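Local coordinates for outer surface protein (Bacillus cereus ATCC 14579, PDB 1X7F) that is of unknown function but is probably a 6-phospho-N-acetylmuramidase, at residues Leu109-Asp123 with Met134-Asn146. Sequence-based numbering, arbitrary orientation.
Sequences LSFFAELGADGIRLD and MTNNPYGLKIELN
Ile120, Leu122 and Leu109 pack tightly around the methyl end of Met134. Met134 CE lies 3.5 Å from Ile120 CD1, tighter than usual. Leu122 meets the methionine tip to tip; Ile120 and Leu109 cross it at about a right angle. The bend at chi3 (80°) turns the Met134 methyl into this group. Ile143 extends the same apolar face, its CG2 3.7 Å from Leu122 CD1. Leu141 CD1 packs on Leu109 CB at 3.8 Å.

Strands 119-122 and 142-146 are parallel neighbours in a sheet consistent with a TIM barrel, joined through helix 129-134 as a beta-alpha-beta unit. Four backbone hydrogen bonds link them.

On the other face the extended Arg121 chain crosses Glu144 obliquely. Glu144 OE2 lies at the guanidinium edge, 3.1 Å from Arg121 CD and 3.8 Å from Arg121 NE, a long salt bridge. Arg121 NH1 also binds Asp123 OD1, and Glu144 OE1 pairs with Arg57. Asn146 ND2 gives a hydrogen bond to Asp123 O at 3.0 Å, and its OD1 accepts from Ser148 N.

The Tyr139 end is looser and more exposed. Ser110 CA sits over one ring face in a CH-pi contact, 3.9 Å from the Tyr139 centroid. Where strand 119-122 begins, a water bridges Asp118 O and Gly140 O. Asn137 OD1 holds the turn before strand 142-146, accepting from Tyr139 N (an Asx turn) and Leu141 N.

The chemistry thus differs by face: apolar packing on one, and on the other a charge network whose Arg121 and Glu144 are buried. Cys170 O and Asn172 OD1 also hold Arg121 NH2, which probably fixes that side chain.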
loop_
_atom_site.group_PDB
_atom_site.type_symbol
_atom_site.label_atom_id
_atom_site.label_comp_id
_atom_site.label_asym_id
_atom_site.label_seq_id
_atom_site.Cartn_x
_atom_site.Cartn_y
_atom_site.Cartn_z
ATOM N N LEU A 109 22.966 -11.023 -18.766
ATOM C CA LEU A 109 22.518 -10.657 -17.425
ATOM C C LEU A 109 23.100 -11.570 -16.336
ATOM O O LEU A 109 22.572 -11.639 -15.215
ATOM C CB LEU A 109 20.984 -10.602 -17.357
ATOM C CG LEU A 109 20.227 -9.783 -18.417
ATOM C CD1 LEU A 109 18.724 -9.899 -18.195
ATOM C CD2 LEU A 109 20.658 -8.317 -18.432
ATOM N N SER A 110 24.207 -12.240 -16.675
ATOM C CA SER A 110 24.896 -13.181 -15.787
ATOM C C SER A 110 25.459 -12.517 -14.534
ATOM O O SER A 110 25.382 -13.087 -13.441
ATOM C CB SER A 110 26.013 -13.923 -16.542
ATOM O OG SER A 110 26.698 -13.067 -17.451
ATOM N N PHE A 111 26.012 -11.312 -14.690
ATOM C CA PHE A 111 26.538 -10.550 -13.551
ATOM C C PHE A 111 25.489 -10.337 -12.441
ATOM O O PHE A 111 25.823 -10.392 -11.253
ATOM C CB PHE A 111 27.125 -9.205 -14.006
ATOM C CG PHE A 111 27.578 -8.321 -12.863
ATOM C CD1 PHE A 111 28.799 -8.553 -12.225
ATOM C CD2 PHE A 111 26.777 -7.265 -12.415
ATOM C CE1 PHE A 111 29.218 -7.748 -11.162
ATOM C CE2 PHE A 111 27.185 -6.454 -11.350
ATOM C CZ PHE A 111 28.414 -6.696 -10.726
ATOM N N PHE A 112 24.235 -10.095 -12.831
ATOM C CA PHE A 112 23.143 -9.934 -11.867
ATOM C C PHE A 112 22.778 -11.269 -11.211
ATOM O O PHE A 112 22.430 -11.313 -10.027
ATOM C CB PHE A 112 21.911 -9.293 -12.525
ATOM C CG PHE A 112 22.237 -8.064 -13.349
ATOM C CD1 PHE A 112 22.694 -6.892 -12.739
ATOM C CD2 PHE A 112 22.088 -8.077 -14.739
ATOM C CE1 PHE A 112 23.003 -5.756 -13.502
ATOM C CE2 PHE A 112 22.393 -6.943 -15.512
ATOM C CZ PHE A 112 22.852 -5.781 -14.892
ATOM N N ALA A 113 22.882 -12.351 -11.986
ATOM C CA ALA A 113 22.671 -13.712 -11.484
ATOM C C ALA A 113 23.721 -14.095 -10.439
ATOM O O ALA A 113 23.378 -14.634 -9.381
ATOM C CB ALA A 113 22.673 -14.715 -12.637
ATOM N N GLU A 114 24.988 -13.794 -10.740
ATOM C CA GLU A 114 26.113 -14.106 -9.851
ATOM C C GLU A 114 26.014 -13.415 -8.489
ATOM O O GLU A 114 26.460 -13.965 -7.479
ATOM C CB GLU A 114 27.458 -13.771 -10.518
ATOM C CG GLU A 114 27.743 -14.505 -11.827
ATOM C CD GLU A 114 27.959 -16.008 -11.658
ATOM O OE1 GLU A 114 27.017 -16.724 -11.223
ATOM O OE2 GLU A 114 29.069 -16.480 -11.983
ATOM N N LEU A 115 25.440 -12.212 -8.469
ATOM C CA LEU A 115 25.175 -11.505 -7.214
ATOM C C LEU A 115 24.129 -12.214 -6.365
ATOM O O LEU A 115 24.212 -12.210 -5.137
ATOM C CB LEU A 115 24.713 -10.066 -7.467
ATOM C CG LEU A 115 25.726 -9.005 -7.898
ATOM C CD1 LEU A 115 25.195 -7.643 -7.498
ATOM C CD2 LEU A 115 27.115 -9.244 -7.296
ATOM N N GLY A 116 23.149 -12.819 -7.032
ATOM C CA GLY A 116 22.048 -13.513 -6.357
ATOM C C GLY A 116 20.752 -12.728 -6.422
ATOM O O GLY A 116 19.805 -12.999 -5.673
ATOM N N ALA A 117 20.730 -11.728 -7.304
ATOM C CA ALA A 117 19.543 -10.930 -7.566
ATOM C C ALA A 117 18.479 -11.785 -8.244
ATOM O O ALA A 117 18.794 -12.722 -8.981
ATOM C CB ALA A 117 19.894 -9.741 -8.430
ATOM N N ASP A 118 17.220 -11.455 -7.980
ATOM C CA ASP A 118 16.078 -12.201 -8.505
ATOM C C ASP A 118 15.534 -11.556 -9.769
ATOM O O ASP A 118 14.792 -12.184 -10.532
ATOM C CB ASP A 118 14.987 -12.298 -7.435
ATOM C CG ASP A 118 15.404 -13.166 -6.262
ATOM O OD1 ASP A 118 15.377 -14.402 -6.410
ATOM O OD2 ASP A 118 15.782 -12.708 -5.163
ATOM N N GLY A 119 15.912 -10.294 -9.974
ATOM C CA GLY A 119 15.467 -9.513 -11.117
ATOM C C GLY A 119 16.180 -8.185 -11.237
ATOM O O GLY A 119 16.939 -7.789 -10.355
ATOM N N ILE A 120 15.937 -7.508 -12.353
ATOM C CA ILE A 120 16.507 -6.194 -12.622
ATOM C C ILE A 120 15.419 -5.228 -13.053
ATOM O O ILE A 120 14.463 -5.623 -13.728
ATOM C CB ILE A 120 17.618 -6.252 -13.712
ATOM C CG1 ILE A 120 17.166 -7.086 -14.914
ATOM C CG2 ILE A 120 18.936 -6.754 -13.123
ATOM C CD1 ILE A 120 17.851 -6.694 -16.196
ATOM N N ARG A 121 15.573 -3.964 -12.659
ATOM C CA ARG A 121 14.660 -2.921 -13.094
ATOM C C ARG A 121 15.153 -2.243 -14.361
ATOM O O ARG A 121 16.355 -1.996 -14.535
ATOM C CB ARG A 121 14.403 -1.899 -11.986
ATOM C CG ARG A 121 13.199 -0.998 -12.269
ATOM C CD ARG A 121 12.520 -0.427 -11.038
ATOM N NE ARG A 121 11.386 0.423 -11.391
ATOM C CZ ARG A 121 11.508 1.685 -11.774
ATOM N NH1 ARG A 121 12.708 2.237 -11.852
ATOM N NH2 ARG A 121 10.438 2.400 -12.077
ATOM N N LEU A 122 14.212 -2.000 -15.268
ATOM C CA LEU A 122 14.452 -1.177 -16.441
ATOM C C LEU A 122 13.749 0.153 -16.190
ATOM O O LEU A 122 12.583 0.344 -16.551
ATOM C CB LEU A 122 13.949 -1.854 -17.717
ATOM C CG LEU A 122 14.605 -3.176 -18.131
ATOM C CD1 LEU A 122 14.036 -3.628 -19.456
ATOM C CD2 LEU A 122 16.124 -3.071 -18.206
ATOM N N ASP A 123 14.478 1.049 -15.530
ATOM C CA ASP A 123 14.012 2.384 -15.173
ATOM C C ASP A 123 13.599 3.182 -16.422
ATOM O O ASP A 123 12.563 3.857 -16.442
ATOM C CB ASP A 123 15.134 3.099 -14.411
ATOM C CG ASP A 123 14.689 4.408 -13.797
ATOM O OD1 ASP A 123 13.532 4.485 -13.329
ATOM O OD2 ASP A 123 15.441 5.409 -13.728
ATOM N N MET A 134 14.948 -10.001 -23.267
ATOM C CA MET A 134 15.483 -10.118 -21.910
ATOM C C MET A 134 14.665 -11.063 -21.022
ATOM O O MET A 134 15.212 -11.677 -20.092
ATOM C CB MET A 134 15.600 -8.737 -21.259
ATOM C CG MET A 134 16.735 -7.895 -21.818
ATOM S SD MET A 134 16.659 -6.183 -21.259
ATOM C CE MET A 134 17.361 -6.321 -19.609
ATOM N N THR A 135 13.365 -11.179 -21.317
ATOM C CA THR A 135 12.472 -12.073 -20.568
ATOM C C THR A 135 12.800 -13.545 -20.827
ATOM O O THR A 135 12.368 -14.424 -20.074
ATOM C CB THR A 135 10.981 -11.790 -20.887
ATOM O OG1 THR A 135 10.685 -12.151 -22.243
ATOM C CG2 THR A 135 10.681 -10.306 -20.845
ATOM N N ASN A 136 13.562 -13.801 -21.896
ATOM C CA ASN A 136 14.019 -15.151 -22.239
ATOM C C ASN A 136 15.427 -15.460 -21.714
ATOM O O ASN A 136 16.082 -16.377 -22.208
ATOM C CB ASN A 136 13.973 -15.382 -23.762
ATOM C CG ASN A 136 12.577 -15.176 -24.352
ATOM O OD1 ASN A 136 11.462 -15.453 -23.615
ATOM N ND2 ASN A 136 12.616 -14.702 -25.704
ATOM N N ASN A 137 15.892 -14.691 -20.726
ATOM C CA ASN A 137 17.219 -14.911 -20.141
ATOM C C ASN A 137 17.331 -16.280 -19.447
ATOM O O ASN A 137 16.375 -16.731 -18.804
ATOM C CB ASN A 137 17.624 -13.744 -19.217
ATOM C CG ASN A 137 17.014 -13.843 -17.828
ATOM O OD1 ASN A 137 17.553 -14.540 -16.953
ATOM N ND2 ASN A 137 15.902 -13.122 -17.607
ATOM N N PRO A 138 18.477 -16.954 -19.596
ATOM C CA PRO A 138 18.643 -18.311 -19.050
ATOM C C PRO A 138 18.932 -18.382 -17.539
ATOM O O PRO A 138 19.200 -19.472 -17.022
ATOM C CB PRO A 138 19.836 -18.867 -19.845
ATOM C CG PRO A 138 20.166 -17.814 -20.879
ATOM C CD PRO A 138 19.687 -16.512 -20.321
ATOM N N TYR A 139 18.872 -17.246 -16.843
ATOM C CA TYR A 139 19.245 -17.209 -15.425
ATOM C C TYR A 139 18.037 -17.131 -14.504
ATOM O O TYR A 139 18.186 -17.042 -13.284
ATOM C CB TYR A 139 20.225 -16.059 -15.145
ATOM C CG TYR A 139 21.376 -15.991 -16.130
ATOM C CD1 TYR A 139 21.431 -14.984 -17.093
ATOM C CD2 TYR A 139 22.402 -16.941 -16.109
ATOM C CE1 TYR A 139 22.477 -14.919 -18.009
ATOM C CE2 TYR A 139 23.454 -16.883 -17.021
ATOM C CZ TYR A 139 23.482 -15.869 -17.967
ATOM O OH TYR A 139 24.515 -15.799 -18.873
ATOM N N GLY A 140 16.844 -17.172 -15.099
ATOM C CA GLY A 140 15.583 -17.101 -14.362
ATOM C C GLY A 140 15.353 -15.757 -13.707
ATOM O O GLY A 140 14.714 -15.669 -12.653
ATOM N N LEU A 141 15.869 -14.704 -14.335
ATOM C CA LEU A 141 15.759 -13.355 -13.787
ATOM C C LEU A 141 14.453 -12.681 -14.191
ATOM O O LEU A 141 14.004 -12.808 -15.331
ATOM C CB LEU A 141 16.965 -12.514 -14.215
ATOM C CG LEU A 141 18.309 -12.874 -13.567
ATOM C CD1 LEU A 141 19.481 -12.387 -14.405
ATOM C CD2 LEU A 141 18.388 -12.312 -12.149
ATOM N N LYS A 142 13.835 -11.989 -13.238
ATOM C CA LYS A 142 12.644 -11.183 -13.500
ATOM C C LYS A 142 13.051 -9.874 -14.170
ATOM O O LYS A 142 14.075 -9.287 -13.815
ATOM C CB LYS A 142 11.896 -10.869 -12.199
ATOM C CG LYS A 142 11.217 -12.051 -11.526
ATOM C CD LYS A 142 9.907 -12.434 -12.212
ATOM C CE LYS A 142 9.422 -13.802 -11.758
ATOM N NZ LYS A 142 10.433 -14.857 -12.033
ATOM N N ILE A 143 12.263 -9.424 -15.143
ATOM C CA ILE A 143 12.484 -8.114 -15.752
ATOM C C ILE A 143 11.434 -7.150 -15.219
ATOM O O ILE A 143 10.262 -7.241 -15.583
ATOM C CB ILE A 143 12.445 -8.173 -17.312
ATOM C CG1 ILE A 143 13.319 -9.316 -17.884
ATOM C CG2 ILE A 143 12.807 -6.806 -17.911
ATOM C CD1 ILE A 143 14.798 -9.285 -17.504
ATOM N N GLU A 144 11.863 -6.243 -14.341
ATOM C CA GLU A 144 10.973 -5.226 -13.780
ATOM C C GLU A 144 10.877 -3.989 -14.676
ATOM O O GLU A 144 11.882 -3.366 -15.008
ATOM C CB GLU A 144 11.390 -4.830 -12.365
ATOM C CG GLU A 144 10.411 -3.860 -11.715
ATOM C CD GLU A 144 10.578 -3.774 -10.218
ATOM O OE1 GLU A 144 9.839 -4.466 -9.496
ATOM O OE2 GLU A 144 11.442 -3.015 -9.754
ATOM N N LEU A 145 9.653 -3.657 -15.068
ATOM C CA LEU A 145 9.400 -2.502 -15.912
ATOM C C LEU A 145 8.918 -1.316 -15.076
ATOM O O LEU A 145 8.392 -1.489 -13.972
ATOM C CB LEU A 145 8.362 -2.838 -16.986
ATOM C CG LEU A 145 8.606 -4.033 -17.911
ATOM C CD1 LEU A 145 7.346 -4.298 -18.689
ATOM C CD2 LEU A 145 9.790 -3.805 -18.856
ATOM N N ASN A 146 9.107 -0.120 -15.617
ATOM C CA ASN A 146 8.617 1.103 -15.005
ATOM C C ASN A 146 7.120 1.236 -15.281
ATOM O O ASN A 146 6.706 1.360 -16.432
ATOM C CB ASN A 146 9.382 2.316 -15.579
ATOM C CG ASN A 146 9.202 3.589 -14.747
ATOM O OD1 ASN A 146 8.262 3.725 -13.951
ATOM N ND2 ASN A 146 10.122 4.516 -14.918
HETATM O O HOH W 1 14.425 -14.928 -9.792
HETATM O O HOH W 2 10.796 0.015 -18.173
#